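Local coordinates for sugar-phosphate aldolase (Thermotoga maritima, PDB 1PVT), which is named as an aldolase and belongs to the class II aldolase and adducin family, alpha/beta proteins with helices packed around a mixed beta-sheet, at residues K20-E24 and H125-L129; N29-R33 and H106-H110; P56-I62 and I79-L85; L61-T65 and K98-E102; M147-H151 and K215-L220. All blocks are in the same frame, centred on the assembly; numbering follows the deposited sequence.

Interactions 1 to 4 all reach one mixed sheet, whereas interaction 5 lies apart on the long helix 203-224. Interactions 2, 3 and 4 are close together, their centres about 9 to 11 Å apart: strand 28-34 pairs with strand 58-63, which interactions 3 and 4 share through L61 and I62. Interaction 1 sits about 17 to 18 Å from interactions 2 and 4 between centres. E102 of interaction 4 ties these three together, its OE2 being hydrogen-bonded to H106 of interaction 2 and weakly to H125 of interaction 1. Interactions 3 and 5 are the most distant pair, about 35 Å between centres, on opposite sides of the chain's centre.

Interaction 1: K20-E24 and H125-L129; sequences KGLSE and HTHPL
L22 and T126 meet through one bond that turns on a side-chain rotation. The hydroxyl OG1 of T126 donates to the carbonyl O of L22 at 2.8 Å. It comes from above the carbonyl plane, 50° out of it, so the bond bypasses the lone pairs. Rotation about CA-CB of T126 (chi1 -162°) sets OG1 opposite the backbone N, while the methyl CG2 stands between N and the carbonyl carbon, 3.8 Å from the same O of L22. The neighbouring S23 brings its CB to 3.0 Å from OG1 of T126; its own hydroxyl is bonded to the carbonyl of A27. Beyond the polar pair the contact turns apolar: branch CD2 of L22 lies 4.3 Å from CB on the P128 ring. L22 also touches Y207 and E214 of helix 203-224, and P128 touches E214 too, so both residues pack against that helix. P128 is itself the N-cap residue of helix 129-134. The example illustrates a side-chain-to-backbone tie between two connections of an alpha/beta fold: the loop leaving helix 2-19 is fastened where central strand 122-126 ends and hands over to a helix.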
# COMPACT_ATOMS: atom_id res chain seq x y z
N LYS A 20 -0.06 -7.29 14.80
CA LYS A 20 -0.87 -6.23 15.38
C LYS A 20 -2.27 -6.25 14.80
O LYS A 20 -3.06 -5.34 15.03
CB LYS A 20 -0.20 -4.87 15.18
CG LYS A 20 1.10 -4.80 15.93
CD LYS A 20 1.73 -3.43 15.89
CE LYS A 20 0.91 -2.43 16.66
NZ LYS A 20 1.54 -1.08 16.67
N GLY A 21 -2.56 -7.30 14.05
CA GLY A 21 -3.89 -7.45 13.49
C GLY A 21 -4.25 -6.47 12.40
O GLY A 21 -5.39 -6.46 11.90
N LEU A 22 -3.31 -5.62 12.02
CA LEU A 22 -3.56 -4.66 10.97
C LEU A 22 -3.97 -5.34 9.65
O LEU A 22 -4.68 -4.76 8.84
CB LEU A 22 -2.31 -3.81 10.78
CG LEU A 22 -2.06 -2.92 11.99
CD1 LEU A 22 -0.67 -2.27 11.96
CD2 LEU A 22 -3.14 -1.87 12.00
N SER A 23 -3.54 -6.58 9.45
CA SER A 23 -3.89 -7.29 8.23
C SER A 23 -4.38 -8.72 8.55
O SER A 23 -3.78 -9.42 9.38
CB SER A 23 -2.69 -7.33 7.30
OG SER A 23 -3.11 -7.68 6.00
N GLU A 24 -5.46 -9.15 7.90
CA GLU A 24 -6.01 -10.48 8.13
C GLU A 24 -6.28 -11.28 6.87
O GLU A 24 -6.53 -10.71 5.80
CB GLU A 24 -7.31 -10.38 8.93
CG GLU A 24 -7.11 -10.25 10.42
CD GLU A 24 -8.43 -10.29 11.18
OE1 GLU A 24 -8.40 -10.45 12.43
OE2 GLU A 24 -9.49 -10.16 10.53
N HIS A 125 -0.78 -1.70 1.48
CA HIS A 125 -2.25 -1.67 1.47
C HIS A 125 -2.81 -2.73 2.44
O HIS A 125 -2.53 -3.93 2.29
CB HIS A 125 -2.80 -1.93 0.07
CG HIS A 125 -4.28 -2.16 0.05
ND1 HIS A 125 -4.85 -3.34 -0.38
CD2 HIS A 125 -5.31 -1.37 0.44
CE1 HIS A 125 -6.16 -3.27 -0.25
NE2 HIS A 125 -6.47 -2.08 0.25
N THR A 126 -3.60 -2.29 3.41
CA THR A 126 -4.16 -3.21 4.39
C THR A 126 -5.52 -2.71 4.88
O THR A 126 -5.95 -1.62 4.49
CB THR A 126 -3.17 -3.39 5.57
OG1 THR A 126 -3.50 -4.57 6.31
CG2 THR A 126 -3.19 -2.18 6.48
N HIS A 127 -6.20 -3.51 5.70
CA HIS A 127 -7.52 -3.15 6.22
C HIS A 127 -7.55 -3.01 7.73
O HIS A 127 -7.99 -3.91 8.44
CB HIS A 127 -8.55 -4.21 5.81
CG HIS A 127 -8.59 -4.44 4.34
ND1 HIS A 127 -7.81 -5.40 3.71
CD2 HIS A 127 -9.24 -3.79 3.35
CE1 HIS A 127 -7.98 -5.31 2.40
NE2 HIS A 127 -8.84 -4.34 2.16
N PRO A 128 -7.09 -1.87 8.24
CA PRO A 128 -7.09 -1.67 9.69
C PRO A 128 -8.51 -1.69 10.22
O PRO A 128 -9.39 -1.02 9.69
CB PRO A 128 -6.45 -0.30 9.83
CG PRO A 128 -5.55 -0.22 8.66
CD PRO A 128 -6.43 -0.75 7.57
N LEU A 129 -8.71 -2.47 11.28
CA LEU A 129 -10.00 -2.61 11.94
C LEU A 129 -10.70 -1.29 12.28
O LEU A 129 -11.86 -1.07 11.93
CB LEU A 129 -9.81 -3.42 13.22
CG LEU A 129 -10.76 -3.10 14.37
CD1 LEU A 129 -12.14 -3.56 14.01
CD2 LEU A 129 -10.28 -3.78 15.64

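Interaction 2: N29-R33 and H106-H110; sequences NISVR and HLMIH
Strand N29-R33 and helix H106-H110 run in roughly the same direction, 33° apart, with their axes 10.0 Å from each other at closest approach. S31 faces H106, and R33 faces H110, so the alternation of the strand matches one turn of the helix, which is closed by the backbone bond from N of H110 to O of H106. The side chain at the middle of the strand does most of the work. OG of S31 takes part in two hydrogen bonds, to ND1 of H106 at 2.6 Å and to NE2 of H110 at 2.9 Å, and in each either partner could be the donor. The hydroxyl meets the H106 ring at its edge, in the ring plane, but approaches the H110 ring obliquely. A chi1 of 69° holds OG between the backbone N and carbonyl carbon of S31, pointing into the fork of the two imidazoles. H106 is gripped again on its far nitrogen, NE2 being bonded to E102, which should fix the rotation of the ring. Further along, R33 and H110 slide past each other in opposite directions: CB of R33 rests 3.7 Å from ND1 of H110. The guanidinium, swung round by a bend at chi3, turns one edge toward that same nitrogen, its plane 79° from the ring's. Buried throughout, the contact exemplifies the alpha/beta layer packing of this family's fold, in which helix 103-115 lies over one face of the central sheet.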
# COMPACT_ATOMS: atom_id res chain seq x y z
N ASN A 29 -1.41 -6.24 0.76
CA ASN A 29 -0.25 -6.44 -0.07
C ASN A 29 0.72 -5.33 0.14
O ASN A 29 0.35 -4.27 0.66
CB ASN A 29 -0.65 -6.48 -1.53
CG ASN A 29 -1.62 -7.59 -1.82
OD1 ASN A 29 -1.25 -8.77 -1.86
ND2 ASN A 29 -2.89 -7.22 -2.01
N ILE A 30 1.95 -5.56 -0.28
CA ILE A 30 3.01 -4.58 -0.15
C ILE A 30 3.72 -4.52 -1.49
O ILE A 30 3.74 -5.50 -2.22
CB ILE A 30 4.03 -5.02 0.92
CG1 ILE A 30 3.31 -5.25 2.26
CG2 ILE A 30 5.15 -3.99 1.02
CD1 ILE A 30 4.16 -5.89 3.33
N SER A 31 4.30 -3.38 -1.81
CA SER A 31 5.04 -3.23 -3.06
C SER A 31 6.14 -2.18 -2.93
O SER A 31 5.92 -1.06 -2.44
CB SER A 31 4.10 -2.84 -4.22
OG SER A 31 3.60 -1.52 -4.07
N VAL A 32 7.35 -2.56 -3.34
CA VAL A 32 8.48 -1.66 -3.26
C VAL A 32 9.12 -1.55 -4.64
O VAL A 32 9.30 -2.55 -5.34
CB VAL A 32 9.55 -2.16 -2.25
CG1 VAL A 32 10.61 -1.06 -2.00
CG2 VAL A 32 8.88 -2.55 -0.94
N ARG A 33 9.45 -0.32 -5.02
CA ARG A 33 10.06 -0.07 -6.31
C ARG A 33 11.57 -0.05 -6.18
O ARG A 33 12.13 0.74 -5.43
CB ARG A 33 9.55 1.27 -6.85
CG ARG A 33 10.13 1.68 -8.18
CD ARG A 33 9.22 2.68 -8.87
NE ARG A 33 8.75 3.74 -7.97
CZ ARG A 33 9.46 4.80 -7.62
NH1 ARG A 33 10.69 4.98 -8.08
NH2 ARG A 33 8.93 5.71 -6.80
N HIS A 106 -1.14 -1.05 -8.16
CA HIS A 106 0.18 -0.66 -7.67
C HIS A 106 1.00 -0.14 -8.82
O HIS A 106 1.74 0.85 -8.70
CB HIS A 106 0.90 -1.87 -7.07
CG HIS A 106 0.39 -2.30 -5.74
ND1 HIS A 106 1.11 -2.13 -4.57
CD2 HIS A 106 -0.79 -2.86 -5.37
CE1 HIS A 106 0.40 -2.57 -3.55
NE2 HIS A 106 -0.76 -3.01 -4.01
N LEU A 107 0.88 -0.83 -9.95
CA LEU A 107 1.60 -0.46 -11.14
C LEU A 107 1.44 1.01 -11.39
O LEU A 107 2.42 1.75 -11.47
CB LEU A 107 1.08 -1.23 -12.34
CG LEU A 107 2.16 -2.00 -13.09
CD1 LEU A 107 1.62 -2.39 -14.45
CD2 LEU A 107 3.41 -1.14 -13.23
N MSE A 108 0.19 1.43 -11.50
CA MSE A 108 -0.11 2.82 -11.78
C MSE A 108 0.50 3.83 -10.83
O MSE A 108 1.10 4.81 -11.27
CB MSE A 108 -1.62 3.03 -11.86
CG MSE A 108 -2.25 2.33 -13.06
SE MSE A 108 -1.14 2.43 -14.70
CE MSE A 108 -1.07 0.52 -15.11
N ILE A 109 0.36 3.60 -9.52
CA ILE A 109 0.92 4.53 -8.56
C ILE A 109 2.43 4.58 -8.72
O ILE A 109 3.05 5.65 -8.65
CB ILE A 109 0.65 4.13 -7.09
CG1 ILE A 109 -0.84 3.95 -6.85
CG2 ILE A 109 1.20 5.20 -6.16
CD1 ILE A 109 -1.37 2.58 -7.21
N HIS A 110 3.01 3.40 -8.93
CA HIS A 110 4.45 3.29 -9.09
C HIS A 110 4.95 4.10 -10.28
O HIS A 110 5.85 4.93 -10.14
CB HIS A 110 4.86 1.82 -9.22
CG HIS A 110 5.08 1.13 -7.91
ND1 HIS A 110 5.90 1.64 -6.93
CD2 HIS A 110 4.62 -0.05 -7.43
CE1 HIS A 110 5.94 0.81 -5.90
NE2 HIS A 110 5.17 -0.23 -6.18

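Interaction 3: P56-I62 and I79-L85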
# COMPACT_ATOMS: atom_id res chain seq x y z
N PRO A 56 7.23 3.93 -17.84
CA PRO A 56 8.67 3.64 -17.89
C PRO A 56 9.02 2.21 -17.46
O PRO A 56 8.16 1.43 -17.07
CB PRO A 56 9.27 4.68 -16.93
CG PRO A 56 8.32 5.84 -17.08
CD PRO A 56 6.97 5.16 -17.07
N GLU A 57 10.30 1.88 -17.55
CA GLU A 57 10.77 0.56 -17.16
C GLU A 57 11.12 0.61 -15.68
O GLU A 57 11.58 1.64 -15.19
CB GLU A 57 12.02 0.20 -17.96
CG GLU A 57 12.79 -0.96 -17.39
CD GLU A 57 14.25 -0.94 -17.80
OE1 GLU A 57 14.90 0.12 -17.62
OE2 GLU A 57 14.75 -1.96 -18.30
N MSE A 58 10.90 -0.50 -14.97
CA MSE A 58 11.21 -0.58 -13.54
C MSE A 58 11.25 -2.00 -13.01
O MSE A 58 10.85 -2.94 -13.68
CB MSE A 58 10.19 0.21 -12.71
CG MSE A 58 8.78 -0.37 -12.76
SE MSE A 58 7.55 0.24 -11.37
CE MSE A 58 6.76 1.78 -12.25
N TYR A 59 11.75 -2.13 -11.79
CA TYR A 59 11.82 -3.40 -11.10
C TYR A 59 11.08 -3.20 -9.79
O TYR A 59 11.41 -2.31 -9.02
CB TYR A 59 13.26 -3.78 -10.76
CG TYR A 59 14.13 -4.13 -11.93
CD1 TYR A 59 14.16 -5.42 -12.44
CD2 TYR A 59 14.96 -3.17 -12.49
CE1 TYR A 59 15.03 -5.75 -13.48
CE2 TYR A 59 15.82 -3.49 -13.52
CZ TYR A 59 15.87 -4.77 -14.01
OH TYR A 59 16.77 -5.06 -15.01
N LEU A 60 10.06 -4.01 -9.54
CA LEU A 60 9.35 -3.85 -8.29
C LEU A 60 9.04 -5.18 -7.61
O LEU A 60 8.74 -6.20 -8.26
CB LEU A 60 8.07 -3.04 -8.48
CG LEU A 60 6.75 -3.79 -8.72
CD1 LEU A 60 5.56 -2.94 -8.29
CD2 LEU A 60 6.65 -4.19 -10.18
N LEU A 61 9.13 -5.15 -6.28
CA LEU A 61 8.86 -6.28 -5.42
C LEU A 61 7.43 -6.10 -4.95
O LEU A 61 7.06 -5.04 -4.45
CB LEU A 61 9.81 -6.25 -4.22
CG LEU A 61 11.25 -6.76 -4.42
CD1 LEU A 61 12.16 -6.21 -3.32
CD2 LEU A 61 11.23 -8.29 -4.43
N ILE A 62 6.62 -7.13 -5.12
CA ILE A 62 5.24 -7.05 -4.68
C ILE A 62 4.80 -8.41 -4.19
O ILE A 62 5.23 -9.44 -4.70
CB ILE A 62 4.32 -6.58 -5.83
CG1 ILE A 62 2.91 -6.34 -5.31
CG2 ILE A 62 4.28 -7.64 -6.91
CD1 ILE A 62 1.96 -5.75 -6.33
N ILE A 79 7.00 -13.43 -2.10
CA ILE A 79 7.27 -12.07 -2.57
C ILE A 79 7.81 -12.12 -3.99
O ILE A 79 8.73 -12.88 -4.27
CB ILE A 79 8.32 -11.36 -1.67
CG1 ILE A 79 7.75 -11.17 -0.26
CG2 ILE A 79 8.72 -10.02 -2.30
CD1 ILE A 79 8.69 -10.48 0.71
N CYS A 80 7.23 -11.32 -4.88
CA CYS A 80 7.66 -11.30 -6.28
C CYS A 80 8.55 -10.14 -6.67
O CYS A 80 8.29 -8.98 -6.33
CB CYS A 80 6.44 -11.32 -7.21
SG CYS A 80 5.46 -12.85 -7.22
N LEU A 81 9.63 -10.47 -7.37
CA LEU A 81 10.55 -9.47 -7.88
C LEU A 81 10.17 -9.44 -9.35
O LEU A 81 10.16 -10.47 -10.01
CB LEU A 81 12.01 -9.90 -7.76
CG LEU A 81 12.89 -9.00 -8.63
CD1 LEU A 81 12.79 -7.55 -8.18
CD2 LEU A 81 14.32 -9.47 -8.55
N LEU A 82 9.86 -8.26 -9.85
CA LEU A 82 9.44 -8.18 -11.23
C LEU A 82 10.15 -7.10 -12.00
O LEU A 82 10.58 -6.09 -11.45
CB LEU A 82 7.95 -7.91 -11.29
CG LEU A 82 7.08 -8.84 -10.45
CD1 LEU A 82 5.67 -8.29 -10.47
CD2 LEU A 82 7.15 -10.27 -11.00
N HIS A 83 10.26 -7.32 -13.30
CA HIS A 83 10.85 -6.33 -14.18
C HIS A 83 9.68 -5.86 -15.03
O HIS A 83 9.06 -6.66 -15.76
CB HIS A 83 11.96 -6.94 -15.04
CG HIS A 83 12.70 -5.93 -15.86
ND1 HIS A 83 13.14 -4.72 -15.34
CD2 HIS A 83 13.09 -5.94 -17.15
CE1 HIS A 83 13.75 -4.04 -16.29
NE2 HIS A 83 13.74 -4.75 -17.40
N VAL A 84 9.35 -4.58 -14.90
CA VAL A 84 8.24 -3.99 -15.62
C VAL A 84 8.70 -3.34 -16.92
O VAL A 84 9.36 -2.28 -16.93
CB VAL A 84 7.49 -2.97 -14.74
CG1 VAL A 84 6.36 -2.32 -15.51
CG2 VAL A 84 6.92 -3.68 -13.52
N LEU A 85 8.36 -4.01 -18.02
CA LEU A 85 8.71 -3.55 -19.35
C LEU A 85 7.47 -3.14 -20.09
O LEU A 85 6.48 -3.88 -20.12
CB LEU A 85 9.41 -4.66 -20.13
CG LEU A 85 10.82 -4.94 -19.63
CD1 LEU A 85 11.35 -6.16 -20.34
CD2 LEU A 85 11.70 -3.71 -19.85
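C80 and I62 exchange a pair of backbone hydrogen bonds, each 2.8 Å from N to O, and so register two neighbouring antiparallel strands of the central mixed sheet. The pattern repeats at L60 with L82, where N of L60 stands 2.9 Å from O of L82 and the return bond, from N of L82 to O of L60, approaches from above the carbonyl plane. M58 and V84 form the last hydrogen-bonded pair. Between them come the non-hydrogen-bonded pairs Y59 with H83 and L61 with L81, where CA-H groups lean on carbonyl oxygens instead. Y59 and H83 form an offset stack, centroids 3.9 Å apart and planes at 27°, though its closest approach is doubtful in the model; OH of Y59 lies over the rim of the H83 ring and is also hydrogen-bonded to OH of Y41. The carboxylate of E57 comes to the H83 ring from a different side: its OE2 lies at the ring edge, in plane, while OE1 is salt-bridged to R37. On the face carrying M58, L60 and I62, which helix 103-115 covers, apolar groups close up. CG of selenomethionine M58 runs alongside V84, and branch CD2 of L60 presses on CG2 of V84 at 3.4 Å. CG2 of I62 meets CD1 of L82 at 3.9 Å. Helix 2-19 covers L61 and L81 on the other face. There, with chi1 of L61 at -79° placing CG opposite the carbonyl carbon, its branch CD2 settles 3.7 Å from CG2 of I79 and 3.8 Å from CB of L81.

Interaction 4: L61-T65 and K98-E102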
# COMPACT_ATOMS: atom_id res chain seq x y z
N LEU A 61 9.13 -5.15 -6.28
CA LEU A 61 8.86 -6.28 -5.42
C LEU A 61 7.43 -6.10 -4.95
O LEU A 61 7.06 -5.04 -4.45
CB LEU A 61 9.81 -6.25 -4.22
CG LEU A 61 11.25 -6.76 -4.42
CD1 LEU A 61 12.16 -6.21 -3.32
CD2 LEU A 61 11.23 -8.29 -4.43
N ILE A 62 6.62 -7.13 -5.12
CA ILE A 62 5.24 -7.05 -4.68
C ILE A 62 4.80 -8.41 -4.19
O ILE A 62 5.23 -9.44 -4.70
CB ILE A 62 4.32 -6.58 -5.83
CG1 ILE A 62 2.91 -6.34 -5.31
CG2 ILE A 62 4.28 -7.64 -6.91
CD1 ILE A 62 1.96 -5.75 -6.33
N THR A 63 3.95 -8.41 -3.18
CA THR A 63 3.45 -9.65 -2.63
C THR A 63 2.75 -10.39 -3.76
O THR A 63 2.19 -9.77 -4.66
CB THR A 63 2.48 -9.39 -1.44
OG1 THR A 63 1.60 -8.31 -1.75
CG2 THR A 63 3.26 -9.04 -0.19
N ALA A 64 2.81 -11.72 -3.72
CA ALA A 64 2.19 -12.56 -4.73
C ALA A 64 0.71 -12.72 -4.45
O ALA A 64 0.20 -12.24 -3.45
CB ALA A 64 2.85 -13.93 -4.76
N THR A 65 0.02 -13.43 -5.33
CA THR A 65 -1.41 -13.63 -5.18
C THR A 65 -1.71 -14.69 -4.13
O THR A 65 -1.04 -15.73 -4.08
CB THR A 65 -2.04 -13.99 -6.54
OG1 THR A 65 -3.43 -14.29 -6.37
CG2 THR A 65 -1.31 -15.18 -7.16
N LYS A 98 1.95 -15.67 -9.41
CA LYS A 98 1.81 -14.39 -10.09
C LYS A 98 1.61 -13.37 -8.99
O LYS A 98 1.15 -13.71 -7.90
CB LYS A 98 0.60 -14.40 -11.01
CG LYS A 98 0.75 -15.34 -12.18
CD LYS A 98 -0.52 -15.43 -12.98
CE LYS A 98 -0.28 -16.14 -14.31
NZ LYS A 98 0.67 -15.37 -15.18
N PRO A 99 1.95 -12.10 -9.25
CA PRO A 99 1.75 -11.12 -8.18
C PRO A 99 0.29 -11.08 -7.75
O PRO A 99 -0.56 -11.83 -8.25
CB PRO A 99 2.19 -9.81 -8.83
CG PRO A 99 3.15 -10.24 -9.89
CD PRO A 99 2.50 -11.47 -10.45
N THR A 100 0.00 -10.19 -6.80
CA THR A 100 -1.35 -10.02 -6.30
C THR A 100 -2.28 -9.48 -7.37
O THR A 100 -1.84 -8.81 -8.31
CB THR A 100 -1.36 -9.05 -5.11
OG1 THR A 100 -2.69 -8.56 -4.92
CG2 THR A 100 -0.43 -7.88 -5.38
N SER A 101 -3.56 -9.76 -7.22
CA SER A 101 -4.55 -9.27 -8.16
C SER A 101 -4.46 -7.75 -8.30
O SER A 101 -4.64 -7.22 -9.40
CB SER A 101 -5.96 -9.64 -7.67
OG SER A 101 -6.06 -11.00 -7.30
N GLU A 102 -4.18 -7.04 -7.21
CA GLU A 102 -4.10 -5.58 -7.28
C GLU A 102 -2.78 -5.04 -7.80
O GLU A 102 -2.47 -3.85 -7.68
CB GLU A 102 -4.44 -4.95 -5.91
CG GLU A 102 -3.60 -5.40 -4.74
CD GLU A 102 -4.13 -4.83 -3.43
OE1 GLU A 102 -5.33 -5.02 -3.15
OE2 GLU A 102 -3.36 -4.20 -2.69
O HOH W 1 -4.10 -11.50 -4.47
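The hydroxyl OG1 of T100 is held both from within its own segment and by a water that reaches across to T65. N of E102 donates to it at 3.1 Å, which makes an ST turn, and the water lies 3.3 Å from the same OG1. That water also reaches OG1 of T65 and OG of S101, both weakly, and so loosely bridges the two segments. A chi1 of 161° puts OG1 of T100 opposite its backbone N and beside its carbonyl carbon, the side on which the following amides can be met. Two main-chain bonds give the contact its firmer ties. N of T65 donates to O of K98 at 2.8 Å, in the carbonyl plane, and N of T100 donates to O of T63 at 3.1 Å, on a lone pair. They flank a single bridge between A64 and P99, although the touching parts, 62-65 and 98-101, run 84° apart. Methyls fill in around these bonds. CG2 of T65 lies against O of K98, while CG2 of T100 sits 3.3 Å from O of T63 and also meets CD1 of I62. On the other branch of I62, CG2 rests 3.6 Å from CB of P99, the two side chains crossing at about a right angle. In the fold, the contact joins the end of strand 58-63, whose sheet neighbours are strands 28-34 and 79-84, to the loop that leads into helix 103-115, with E102 at the helix N-cap.

Interaction 5: M147-H151 and K215-L220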
# COMPACT_ATOMS: atom_id res chain seq x y z
N MSE A 147 -10.16 13.94 13.12
CA MSE A 147 -9.34 12.75 13.29
C MSE A 147 -7.92 13.09 12.88
O MSE A 147 -6.96 12.57 13.44
CB MSE A 147 -9.83 11.60 12.43
CG MSE A 147 -9.02 10.33 12.65
SE MSE A 147 -9.06 9.03 11.21
CE MSE A 147 -10.59 7.99 11.76
N MSE A 148 -7.80 13.96 11.89
CA MSE A 148 -6.51 14.35 11.38
C MSE A 148 -5.69 15.22 12.31
O MSE A 148 -4.59 15.65 11.95
CB MSE A 148 -6.67 15.04 10.02
CG MSE A 148 -7.03 14.08 8.90
SE MSE A 148 -5.81 12.57 8.86
CE MSE A 148 -6.89 11.30 9.83
N LYS A 149 -6.20 15.50 13.49
CA LYS A 149 -5.46 16.32 14.43
C LYS A 149 -5.75 15.87 15.85
O LYS A 149 -5.76 16.69 16.78
CB LYS A 149 -5.80 17.80 14.26
CG LYS A 149 -4.69 18.75 14.76
CD LYS A 149 -4.80 20.17 14.17
CE LYS A 149 -3.55 21.01 14.48
NZ LYS A 149 -3.58 22.38 13.87
N ILE A 150 -5.97 14.58 16.02
CA ILE A 150 -6.26 14.02 17.33
C ILE A 150 -4.99 14.01 18.16
O ILE A 150 -5.04 14.01 19.39
CB ILE A 150 -6.79 12.61 17.23
CG1 ILE A 150 -8.09 12.61 16.44
CG2 ILE A 150 -7.03 12.06 18.62
CD1 ILE A 150 -8.67 11.24 16.23
N HIS A 151 -3.85 13.97 17.48
CA HIS A 151 -2.57 14.01 18.15
C HIS A 151 -1.53 14.37 17.11
O HIS A 151 -1.57 13.90 15.98
CB HIS A 151 -2.22 12.67 18.82
CG HIS A 151 -2.19 11.51 17.89
ND1 HIS A 151 -1.40 10.40 18.12
CD2 HIS A 151 -2.86 11.26 16.74
CE1 HIS A 151 -1.59 9.51 17.16
NE2 HIS A 151 -2.47 10.01 16.31
N LYS A 215 -4.05 4.41 14.89
CA LYS A 215 -4.09 4.93 16.24
C LYS A 215 -5.05 6.09 16.32
O LYS A 215 -5.89 6.14 17.21
CB LYS A 215 -2.70 5.36 16.68
CG LYS A 215 -2.53 5.33 18.18
CD LYS A 215 -1.08 5.14 18.57
CE LYS A 215 -0.90 4.92 20.09
NZ LYS A 215 0.49 4.47 20.46
N ALA A 216 -4.96 7.02 15.37
CA ALA A 216 -5.85 8.17 15.37
C ALA A 216 -7.28 7.73 15.23
O ALA A 216 -8.16 8.26 15.89
CB ALA A 216 -5.49 9.10 14.25
N ALA A 217 -7.52 6.76 14.36
CA ALA A 217 -8.87 6.28 14.16
C ALA A 217 -9.35 5.69 15.47
O ALA A 217 -10.45 5.97 15.92
CB ALA A 217 -8.89 5.22 13.09
N GLU A 218 -8.49 4.88 16.07
CA GLU A 218 -8.84 4.22 17.32
C GLU A 218 -9.14 5.21 18.43
O GLU A 218 -10.09 5.01 19.20
CB GLU A 218 -7.72 3.29 17.74
CG GLU A 218 -8.12 2.39 18.88
CD GLU A 218 -7.25 1.17 18.96
OE1 GLU A 218 -6.30 1.07 18.14
OE2 GLU A 218 -7.51 0.32 19.84
N ILE A 219 -8.34 6.27 18.53
CA ILE A 219 -8.56 7.29 19.54
C ILE A 219 -9.88 8.00 19.28
O ILE A 219 -10.66 8.25 20.19
CB ILE A 219 -7.43 8.34 19.53
CG1 ILE A 219 -6.09 7.67 19.87
CG2 ILE A 219 -7.71 9.42 20.56
CD1 ILE A 219 -4.91 8.63 19.83
N LEU A 220 -10.14 8.34 18.02
CA LEU A 220 -11.37 9.02 17.65
C LEU A 220 -12.55 8.18 18.11
O LEU A 220 -13.43 8.66 18.83
CB LEU A 220 -11.46 9.18 16.13
CG LEU A 220 -12.73 9.87 15.64
CD1 LEU A 220 -12.67 11.34 16.01
CD2 LEU A 220 -12.86 9.73 14.15
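K215 begins the contact with its CB, 4.3 Å from CE1 of H151. At A216 the methyl CB lies 3.8 Å from NE2 of the same ring, oblique to it, and also faces the backbone O of M147. The carbonyl O of A216, already taking the amide of L220, has CD1 of I150 at 3.0 Å, a tight approach. A217 turns its CB largely elsewhere, yet the bend at chi3 of selenomethionine M147 brings CE to 3.5 Å from that CB. Here the long helix 203-224 makes apolar contact with the end of helix 144-147 and the loop leading to helix 152-157, away from the centre of the chain. I219 divides its branches between two neighbours. Its CD1 stands over the centre of the H151 ring in a CH-pi contact, 4.3 Å from the centroid and 7° off the normal; H151 chi1 is 58°, with CG between N and the carbonyl carbon, and this brings the ring face under that methyl. CG2 of I219 meets CG2 of I150 at 3.3 Å as the two side chains slide past each other. CB of L220 lies 3.5 Å from CD1 of I150, and its CD2 3.7 Å from CE of M147.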